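PDB 3H9P: putative triphosphoribosyl-dephospho-coA synthase from Archaeoglobus fulgidus DSM 4304, which is of unknown function but probably binds ATP and may act as a triphosphoribosyl-dephospho-CoA synthase. Local coordinates for residues Lys184-Leu189 / Lys201-Ala206; Phe61-Pro66 / Asp152-Ser157; Phe163-Gly168 / Phe241-Glu246. All blocks are in the same frame, centred on the assembly; numbering follows the deposited sequence.

Overall arrangement
The three contacts show in an all-helical protein how chemistry follows depth. Interaction 2 is the core contact: an aromatic ring from the helix start at 152-157 meets the helical segment 61-66 among buried residues. Interaction 3, partly buried, joins the far end of the same helix, 155-167, to the last turns of helix 230-246, with leucine and alanine giving way to a glutamate at the margin. Interaction 1 lies at the surface, where one threonine methyl touches backbone. Interaction 2 meets both others: Phe185 CZ lies 3.7 Å from Ile156 CG1, and Ser157 CB 3.5 Å from Leu242 CD1. Interactions 1 and 3 stay about 8 Å apart at their nearest atoms.

Interaction 1 (Lys184-Leu189 / Lys201-Ala206); sequences KFPDPL and KITEWA
Thr203, on helix 196-208, makes nearly all of its half of this surface contact, and its two branches divide the work. CB points toward the loop at 184-189. From it the methyl CG2 lies anti to the carbonyl carbon and beside the backbone N, which carries it across to the loop, while the hydroxyl, with chi1 at 68°, sits between the backbone N and the carbonyl carbon. There OG1 turns back to its own helix and bonds to the carbonyl oxygen of Glu200, one turn earlier. The tip of the methyl meets backbone more than side chain: Thr203 CG2 is 3.7 Å from Pro186 N and 3.9 Å from Phe185 C, so it rests against the peptide link that joins these two residues. The proline ring adds a looser touch, its CD 4.3 Å from Thr203 CG2, and Pro186 also leans on Ala199 and Glu200 of the same helix.

CB of Lys184 and of Phe185 points away from the helix. Lys184 CG lies 3.9 Å above the plane of the Phe185 ring, toward its rim, and its NZ goes on to a salt bridge with Glu159; Phe185 packs on helix 145-151. Further along, Asp187 is the N-cap of helix 188-194. Asp187 OD1 accepts from Leu189 N at 3.0 Å through its anti lone pair, over a bent path of 140°. The same carboxylate reaches the 231-232 region, OD1 pairing with Thr231 OG1 and OD2 with Ile232 N.

A peptide nitrogen belonging to proline carries no hydrogen, so Pro186 N asks nothing of the group laid against it, and a methyl suits that place. The contact is thus a small apolar touch, with the hydroxyl of Thr203 held by Glu200 and the ammonium of Lys184 by Glu159.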
loop_
_atom_site.group_PDB
_atom_site.type_symbol
_atom_site.label_atom_id
_atom_site.label_comp_id
_atom_site.label_asym_id
_atom_site.label_seq_id
_atom_site.Cartn_x
_atom_site.Cartn_y
_atom_site.Cartn_z
ATOM N N LYS A 184 13.108 16.256 1.179
ATOM C CA LYS A 184 12.568 16.121 2.516
ATOM C C LYS A 184 11.670 14.893 2.601
ATOM O O LYS A 184 11.603 14.224 3.623
ATOM C CB LYS A 184 11.795 17.401 2.858
ATOM C CG LYS A 184 11.463 17.604 4.292
ATOM C CD LYS A 184 10.672 18.889 4.433
ATOM C CE LYS A 184 10.430 19.249 5.867
ATOM N NZ LYS A 184 11.456 20.228 6.271
ATOM N N PHE A 185 10.972 14.592 1.519
ATOM C CA PHE A 185 9.977 13.537 1.585
ATOM C C PHE A 185 10.275 12.590 0.456
ATOM O O PHE A 185 10.319 13.019 -0.697
ATOM C CB PHE A 185 8.566 14.106 1.461
ATOM C CG PHE A 185 8.206 15.082 2.547
ATOM C CD1 PHE A 185 7.973 14.642 3.855
ATOM C CD2 PHE A 185 8.085 16.427 2.253
ATOM C CE1 PHE A 185 7.625 15.531 4.839
ATOM C CE2 PHE A 185 7.750 17.342 3.240
ATOM C CZ PHE A 185 7.530 16.908 4.536
ATOM N N PRO A 186 10.561 11.320 0.796
ATOM C CA PRO A 186 10.681 10.265 -0.218
ATOM C C PRO A 186 9.309 10.128 -0.886
ATOM O O PRO A 186 8.280 10.173 -0.206
ATOM C CB PRO A 186 11.037 9.007 0.585
ATOM C CG PRO A 186 11.190 9.429 2.012
ATOM C CD PRO A 186 10.579 10.804 2.178
ATOM N N ASP A 187 9.297 10.052 -2.205
ATOM C CA ASP A 187 8.061 10.039 -2.980
ATOM C C ASP A 187 7.458 8.629 -2.980
ATOM O O ASP A 187 8.084 7.680 -3.502
ATOM C CB ASP A 187 8.345 10.484 -4.427
ATOM C CG ASP A 187 7.086 10.954 -5.157
ATOM O OD1 ASP A 187 6.114 10.167 -5.226
ATOM O OD2 ASP A 187 7.055 12.116 -5.654
ATOM N N PRO A 188 6.251 8.484 -2.405
ATOM C CA PRO A 188 5.544 7.212 -2.372
ATOM C C PRO A 188 5.421 6.556 -3.768
ATOM O O PRO A 188 5.528 5.348 -3.884
ATOM C CB PRO A 188 4.162 7.588 -1.805
ATOM C CG PRO A 188 4.035 9.036 -1.970
ATOM C CD PRO A 188 5.422 9.585 -1.872
ATOM N N LEU A 189 5.252 7.348 -4.818
ATOM C CA LEU A 189 5.215 6.780 -6.187
ATOM C C LEU A 189 6.537 6.172 -6.583
ATOM O O LEU A 189 6.605 5.076 -7.190
ATOM C CB LEU A 189 4.866 7.859 -7.201
ATOM C CG LEU A 189 3.485 8.470 -7.057
ATOM C CD1 LEU A 189 3.348 9.639 -8.070
ATOM C CD2 LEU A 189 2.405 7.413 -7.273
ATOM N N LYS A 201 17.102 7.669 -1.701
ATOM C CA LYS A 201 18.313 8.136 -2.347
ATOM C C LYS A 201 18.092 9.438 -3.094
ATOM O O LYS A 201 19.004 10.234 -3.215
ATOM C CB LYS A 201 18.885 7.073 -3.276
ATOM C CG LYS A 201 20.387 7.168 -3.403
ATOM C CD LYS A 201 21.139 6.460 -2.289
ATOM C CE LYS A 201 22.563 6.130 -2.729
ATOM N NZ LYS A 201 23.384 5.393 -1.691
ATOM N N ILE A 202 16.873 9.643 -3.592
ATOM C CA ILE A 202 16.465 10.882 -4.256
ATOM C C ILE A 202 16.569 12.036 -3.305
ATOM O O ILE A 202 17.062 13.093 -3.665
ATOM C CB ILE A 202 15.004 10.803 -4.774
ATOM C CG1 ILE A 202 14.841 9.636 -5.751
ATOM C CG2 ILE A 202 14.545 12.142 -5.455
ATOM C CD1 ILE A 202 15.783 9.695 -6.876
ATOM N N THR A 203 16.095 11.849 -2.080
ATOM C CA THR A 203 16.179 12.932 -1.123
ATOM C C THR A 203 17.641 13.341 -0.964
ATOM O O THR A 203 17.944 14.533 -0.985
ATOM C CB THR A 203 15.526 12.607 0.199
ATOM O OG1 THR A 203 16.283 11.593 0.839
ATOM C CG2 THR A 203 14.093 12.123 -0.020
ATOM N N GLU A 204 18.548 12.367 -0.908
ATOM C CA GLU A 204 19.982 12.675 -0.732
ATOM C C GLU A 204 20.597 13.337 -1.957
ATOM O O GLU A 204 21.480 14.209 -1.816
ATOM C CB GLU A 204 20.782 11.439 -0.320
ATOM C CG GLU A 204 20.314 10.904 1.020
ATOM C CD GLU A 204 20.830 9.514 1.349
ATOM O OE1 GLU A 204 21.266 8.810 0.418
ATOM O OE2 GLU A 204 20.790 9.125 2.543
ATOM N N TRP A 205 20.147 12.915 -3.144
ATOM C CA TRP A 205 20.649 13.511 -4.382
ATOM C C TRP A 205 20.055 14.884 -4.524
ATOM O O TRP A 205 20.746 15.824 -4.926
ATOM C CB TRP A 205 20.295 12.684 -5.617
ATOM C CG TRP A 205 20.868 11.294 -5.614
ATOM C CD1 TRP A 205 22.011 10.871 -4.982
ATOM C CD2 TRP A 205 20.330 10.148 -6.277
ATOM N NE1 TRP A 205 22.200 9.529 -5.198
ATOM C CE2 TRP A 205 21.187 9.059 -5.993
ATOM C CE3 TRP A 205 19.212 9.933 -7.090
ATOM C CZ2 TRP A 205 20.961 7.767 -6.508
ATOM C CZ3 TRP A 205 18.974 8.650 -7.576
ATOM C CH2 TRP A 205 19.843 7.584 -7.281
ATOM N N ALA A 206 18.770 15.011 -4.169
ATOM C CA ALA A 206 18.116 16.317 -4.228
ATOM C C ALA A 206 18.848 17.315 -3.352
ATOM O O ALA A 206 19.079 18.426 -3.790
ATOM C CB ALA A 206 16.604 16.255 -3.865
#

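Interaction 2 (Phe61-Pro66 / Asp152-Ser157); sequences FLLLVP and DGFKIS
This is a buried apolar contact close to the centre of the folded chain, in which Phe154, at the start of helix 155-167, is inserted against Leu63 and Pro66 on one side of helix 58-68. A chi1 of -70° sets CG of Phe154 anti to the carbonyl carbon, beside the backbone N, with the ring extended toward helix 58-68. The end of the ring does the touching. Phe154 CE1 lies 3.5 Å from the carbonyl oxygen Leu63 O and 4.0 Å from the methyl Leu63 CD2, while Phe154 CZ is 4.0 Å from Pro66 CB. The ring meets the helix obliquely, and the side chains of Leu63 and Phe154 slide past each other in opposite directions. Pro66 has no N-H to offer the turn before it, and the helix is kinked there. Ala80, Ala83 and Leu87 pack on the same ring, so it is held between helices 58-68 and 76-88.

Phe154 occupies the N-cap position. Two residues earlier, Asp152 forms an Asx motif: Asp152 OD1 accepts from Lys155 N at 3.1 Å, an almost straight bond of 177° that arrives from above the carboxylate plane. Ser157 OG lies in the ring plane at its edge, bonded to Glu149 OE1 and Ser238 OG.

The contact therefore rests on apolar packing, without a directional bond between the segments, while Glu149 also accepts from Ile156 N.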
loop_
_atom_site.group_PDB
_atom_site.type_symbol
_atom_site.label_atom_id
_atom_site.label_comp_id
_atom_site.label_asym_id
_atom_site.label_seq_id
_atom_site.Cartn_x
_atom_site.Cartn_y
_atom_site.Cartn_z
ATOM N N PHE A 61 -4.961 16.704 -7.991
ATOM C CA PHE A 61 -6.437 16.903 -7.836
ATOM C C PHE A 61 -7.022 16.481 -6.515
ATOM O O PHE A 61 -7.968 17.122 -5.963
ATOM C CB PHE A 61 -7.187 16.175 -8.956
ATOM C CG PHE A 61 -6.864 16.699 -10.335
ATOM C CD1 PHE A 61 -6.697 18.073 -10.556
ATOM C CD2 PHE A 61 -6.803 15.845 -11.404
ATOM C CE1 PHE A 61 -6.460 18.573 -11.799
ATOM C CE2 PHE A 61 -6.558 16.332 -12.684
ATOM C CZ PHE A 61 -6.378 17.717 -12.872
ATOM N N LEU A 62 -6.487 15.382 -5.995
ATOM C CA LEU A 62 -6.940 14.894 -4.695
ATOM C C LEU A 62 -6.518 15.879 -3.586
ATOM O O LEU A 62 -7.188 15.998 -2.566
ATOM C CB LEU A 62 -6.401 13.483 -4.436
ATOM C CG LEU A 62 -6.746 12.747 -3.151
ATOM C CD1 LEU A 62 -8.278 12.655 -2.881
ATOM C CD2 LEU A 62 -6.063 11.352 -3.157
ATOM N N LEU A 63 -5.388 16.546 -3.795
ATOM C CA LEU A 63 -4.924 17.590 -2.896
ATOM C C LEU A 63 -5.730 18.881 -3.100
ATOM O O LEU A 63 -6.206 19.504 -2.119
ATOM C CB LEU A 63 -3.419 17.876 -3.075
ATOM C CG LEU A 63 -2.363 16.895 -2.533
ATOM C CD1 LEU A 63 -0.946 17.229 -3.036
ATOM C CD2 LEU A 63 -2.389 16.861 -0.974
ATOM N N LEU A 64 -5.926 19.271 -4.350
ATOM C CA LEU A 64 -6.500 20.611 -4.618
ATOM C C LEU A 64 -7.985 20.722 -4.453
ATOM O O LEU A 64 -8.462 21.722 -3.976
ATOM C CB LEU A 64 -6.132 21.094 -6.016
ATOM C CG LEU A 64 -4.658 21.482 -6.196
ATOM C CD1 LEU A 64 -4.384 21.452 -7.714
ATOM C CD2 LEU A 64 -4.327 22.858 -5.599
ATOM N N VAL A 65 -8.725 19.688 -4.833
ATOM C CA VAL A 65 -10.159 19.773 -4.754
ATOM C C VAL A 65 -10.669 20.087 -3.331
ATOM O O VAL A 65 -11.567 20.922 -3.166
ATOM C CB VAL A 65 -10.804 18.518 -5.451
ATOM C CG1 VAL A 65 -12.239 18.390 -5.142
ATOM C CG2 VAL A 65 -10.563 18.605 -6.957
ATOM N N PRO A 66 -10.116 19.440 -2.290
ATOM C CA PRO A 66 -10.620 19.825 -0.955
ATOM C C PRO A 66 -10.306 21.271 -0.555
ATOM O O PRO A 66 -11.119 21.878 0.150
ATOM C CB PRO A 66 -9.891 18.870 -0.009
ATOM C CG PRO A 66 -9.579 17.722 -0.818
ATOM C CD PRO A 66 -9.247 18.260 -2.194
ATOM N N ASP A 152 -4.359 15.601 8.299
ATOM C CA ASP A 152 -3.752 16.395 9.345
ATOM C C ASP A 152 -3.818 17.863 9.038
ATOM O O ASP A 152 -2.992 18.597 9.521
ATOM C CB ASP A 152 -2.266 16.024 9.535
ATOM C CG ASP A 152 -1.359 16.421 8.302
ATOM O OD1 ASP A 152 -1.709 17.267 7.394
ATOM O OD2 ASP A 152 -0.250 15.857 8.252
ATOM N N GLY A 153 -4.735 18.291 8.185
ATOM C CA GLY A 153 -4.841 19.703 7.869
ATOM C C GLY A 153 -3.845 20.242 6.851
ATOM O O GLY A 153 -3.543 21.420 6.863
ATOM N N PHE A 154 -3.316 19.408 5.971
ATOM C CA PHE A 154 -2.464 19.934 4.900
ATOM C C PHE A 154 -1.155 20.584 5.412
ATOM O O PHE A 154 -0.726 21.622 4.916
ATOM C CB PHE A 154 -3.257 20.916 3.998
ATOM C CG PHE A 154 -4.298 20.236 3.145
ATOM C CD1 PHE A 154 -3.976 19.771 1.866
ATOM C CD2 PHE A 154 -5.578 20.041 3.629
ATOM C CE1 PHE A 154 -4.901 19.121 1.105
ATOM C CE2 PHE A 154 -6.535 19.399 2.861
ATOM C CZ PHE A 154 -6.196 18.926 1.579
ATOM N N LYS A 155 -0.514 19.951 6.378
ATOM C CA LYS A 155 0.714 20.503 6.976
ATOM C C LYS A 155 1.888 20.691 5.986
ATOM O O LYS A 155 2.584 21.693 6.047
ATOM C CB LYS A 155 1.126 19.703 8.194
ATOM C CG LYS A 155 0.279 20.077 9.430
ATOM C CD LYS A 155 0.151 18.915 10.417
ATOM C CE LYS A 155 1.426 18.655 11.219
ATOM N NZ LYS A 155 1.374 17.327 11.963
ATOM N N ILE A 156 2.105 19.758 5.076
ATOM C CA ILE A 156 3.138 19.963 4.065
ATOM C C ILE A 156 2.843 21.147 3.121
ATOM O O ILE A 156 3.708 21.959 2.840
ATOM C CB ILE A 156 3.400 18.665 3.282
ATOM C CG1 ILE A 156 3.873 17.586 4.275
ATOM C CG2 ILE A 156 4.445 18.900 2.213
ATOM C CD1 ILE A 156 3.642 16.095 3.833
ATOM N N SER A 157 1.605 21.287 2.690
ATOM C CA SER A 157 1.234 22.344 1.784
ATOM C C SER A 157 1.418 23.735 2.381
ATOM O O SER A 157 1.878 24.653 1.696
ATOM C CB SER A 157 -0.229 22.143 1.340
ATOM O OG SER A 157 -0.341 20.878 0.699
#

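Interaction 3 (Phe163-Gly168 / Phe241-Glu246); sequences FLLSFG and FLALAE
With chi1 at -65°, Leu165 holds CG anti to its carbonyl carbon and beside its backbone N, and its two methyls reach different residues of helix 230-246. In Glu246 a chi1 of -173° sets CG anti to the backbone N and against Leu165, and the bend at chi2 turns the carboxylate off from the leucine. The two side chains cross at about a right angle, Leu165 CD1 coming within 3.6 Å of Glu246 CG. On the other branch, Leu165 CD2 lies 3.6 Å from Ala243 O and 3.8 Å from Ala243 CB. Leu164 supplies a second apolar touch, its CD1 4.0 Å from Ala243 CB. The alanine methyl is thus met by two neighbouring leucines.

The CA atoms of Leu165 and Ala243 are 6.4 Å apart, consistent with the small side chain of the alanine, and the segment axes approach to 9.7 Å at a crossing angle of -52°. With Leu165 cut back to an alanine, the Glu246 methylenes and one flank of Ala243 are likely to lose their cover, leaving a gap at the margin of the interface. Trp248, in the chain's C-terminal tail, touches both leucines as well. The carboxylate of Glu246 is engaged in its own right, OE1 accepting from Met76 N at the start of helix 76-88.

Leu164 O accepts from both Phe167 N and Gly168 N, the glycine taking a positive phi as the chain leaves helix 155-167. On the side of helix 171-182, Leu164 packs on Leu177, and Phe163 stacks with His180. Across the interface, Phe241 lies on Leu64, Leu67 and Ile68, placing helix 230-246 between helices 155-167 and 58-68 in a fold built without strands.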
loop_
_atom_site.group_PDB
_atom_site.type_symbol
_atom_site.label_atom_id
_atom_site.label_comp_id
_atom_site.label_asym_id
_atom_site.label_seq_id
_atom_site.Cartn_x
_atom_site.Cartn_y
_atom_site.Cartn_z
ATOM N N PHE A 163 7.201 28.706 2.634
ATOM C CA PHE A 163 8.483 28.734 1.948
ATOM C C PHE A 163 8.432 29.743 0.785
ATOM O O PHE A 163 9.293 30.629 0.674
ATOM C CB PHE A 163 8.801 27.328 1.456
ATOM C CG PHE A 163 10.187 27.147 0.854
ATOM C CD1 PHE A 163 11.239 26.672 1.630
ATOM C CD2 PHE A 163 10.400 27.354 -0.505
ATOM C CE1 PHE A 163 12.510 26.453 1.075
ATOM C CE2 PHE A 163 11.656 27.156 -1.080
ATOM C CZ PHE A 163 12.720 26.690 -0.292
ATOM N N LEU A 164 7.412 29.603 -0.064
ATOM C CA LEU A 164 7.176 30.482 -1.224
ATOM C C LEU A 164 7.015 31.923 -0.820
ATOM O O LEU A 164 7.654 32.816 -1.400
ATOM C CB LEU A 164 5.930 30.050 -2.005
ATOM C CG LEU A 164 5.994 28.733 -2.795
ATOM C CD1 LEU A 164 4.578 28.274 -3.232
ATOM C CD2 LEU A 164 7.017 28.766 -4.005
ATOM N N LEU A 165 6.150 32.147 0.170
ATOM C CA LEU A 165 5.908 33.481 0.672
ATOM C C LEU A 165 7.189 34.164 1.142
ATOM O O LEU A 165 7.335 35.350 0.910
ATOM C CB LEU A 165 4.853 33.493 1.781
ATOM C CG LEU A 165 3.410 33.085 1.445
ATOM C CD1 LEU A 165 2.580 33.378 2.683
ATOM C CD2 LEU A 165 2.857 33.818 0.206
ATOM N N SER A 166 8.120 33.446 1.778
ATOM C CA SER A 166 9.368 34.125 2.194
ATOM C C SER A 166 10.246 34.453 1.010
ATOM O O SER A 166 11.138 35.283 1.105
ATOM C CB SER A 166 10.149 33.373 3.278
ATOM O OG SER A 166 10.497 32.082 2.861
ATOM N N PHE A 167 9.938 33.848 -0.128
ATOM C CA PHE A 167 10.744 34.023 -1.324
ATOM C C PHE A 167 10.350 35.235 -2.143
ATOM O O PHE A 167 11.183 36.101 -2.394
ATOM C CB PHE A 167 10.656 32.789 -2.204
ATOM C CG PHE A 167 11.958 32.141 -2.454
ATOM C CD1 PHE A 167 12.310 30.994 -1.752
ATOM C CD2 PHE A 167 12.844 32.674 -3.375
ATOM C CE1 PHE A 167 13.528 30.396 -1.963
ATOM C CE2 PHE A 167 14.075 32.079 -3.592
ATOM C CZ PHE A 167 14.411 30.940 -2.886
ATOM N N GLY A 168 9.095 35.304 -2.573
ATOM C CA GLY A 168 8.700 36.302 -3.545
ATOM C C GLY A 168 8.026 35.637 -4.733
ATOM O O GLY A 168 8.335 34.488 -5.088
ATOM N N PHE A 241 -1.194 26.981 -4.446
ATOM C CA PHE A 241 -2.560 27.364 -4.206
ATOM C C PHE A 241 -2.719 28.069 -2.860
ATOM O O PHE A 241 -3.313 29.123 -2.789
ATOM C CB PHE A 241 -3.582 26.222 -4.347
ATOM C CG PHE A 241 -5.026 26.709 -4.138
ATOM C CD1 PHE A 241 -5.698 27.392 -5.142
ATOM C CD2 PHE A 241 -5.644 26.599 -2.898
ATOM C CE1 PHE A 241 -6.994 27.917 -4.944
ATOM C CE2 PHE A 241 -6.943 27.113 -2.680
ATOM C CZ PHE A 241 -7.614 27.782 -3.707
ATOM N N LEU A 242 -2.216 27.476 -1.792
ATOM C CA LEU A 242 -2.279 28.174 -0.494
ATOM C C LEU A 242 -1.558 29.519 -0.484
ATOM O O LEU A 242 -2.098 30.508 0.029
ATOM C CB LEU A 242 -1.804 27.282 0.656
ATOM C CG LEU A 242 -2.699 26.050 0.834
ATOM C CD1 LEU A 242 -2.166 25.041 1.873
ATOM C CD2 LEU A 242 -4.139 26.496 1.176
ATOM N N ALA A 243 -0.371 29.587 -1.086
ATOM C CA ALA A 243 0.382 30.850 -1.065
ATOM C C ALA A 243 -0.372 31.969 -1.805
ATOM O O ALA A 243 -0.341 33.160 -1.383
ATOM C CB ALA A 243 1.805 30.655 -1.630
ATOM N N LEU A 244 -1.020 31.579 -2.914
ATOM C CA LEU A 244 -1.877 32.492 -3.712
ATOM C C LEU A 244 -3.025 33.044 -2.897
ATOM O O LEU A 244 -3.319 34.252 -2.948
ATOM C CB LEU A 244 -2.472 31.784 -4.929
ATOM C CG LEU A 244 -1.488 31.400 -6.037
ATOM C CD1 LEU A 244 -2.216 30.661 -7.117
ATOM C CD2 LEU A 244 -0.771 32.646 -6.605
ATOM N N ALA A 245 -3.668 32.164 -2.139
ATOM C CA ALA A 245 -4.798 32.593 -1.356
ATOM C C ALA A 245 -4.347 33.475 -0.232
ATOM O O ALA A 245 -5.065 34.375 0.155
ATOM C CB ALA A 245 -5.574 31.420 -0.823
ATOM N N GLU A 246 -3.149 33.225 0.287
ATOM C CA GLU A 246 -2.638 34.015 1.419
ATOM C C GLU A 246 -2.261 35.440 0.969
ATOM O O GLU A 246 -2.486 36.419 1.670
ATOM C CB GLU A 246 -1.444 33.295 2.071
ATOM C CG GLU A 246 -0.928 33.937 3.373
ATOM C CD GLU A 246 -1.990 34.068 4.484
ATOM O OE1 GLU A 246 -2.952 33.276 4.552
ATOM O OE2 GLU A 246 -1.838 34.979 5.318
#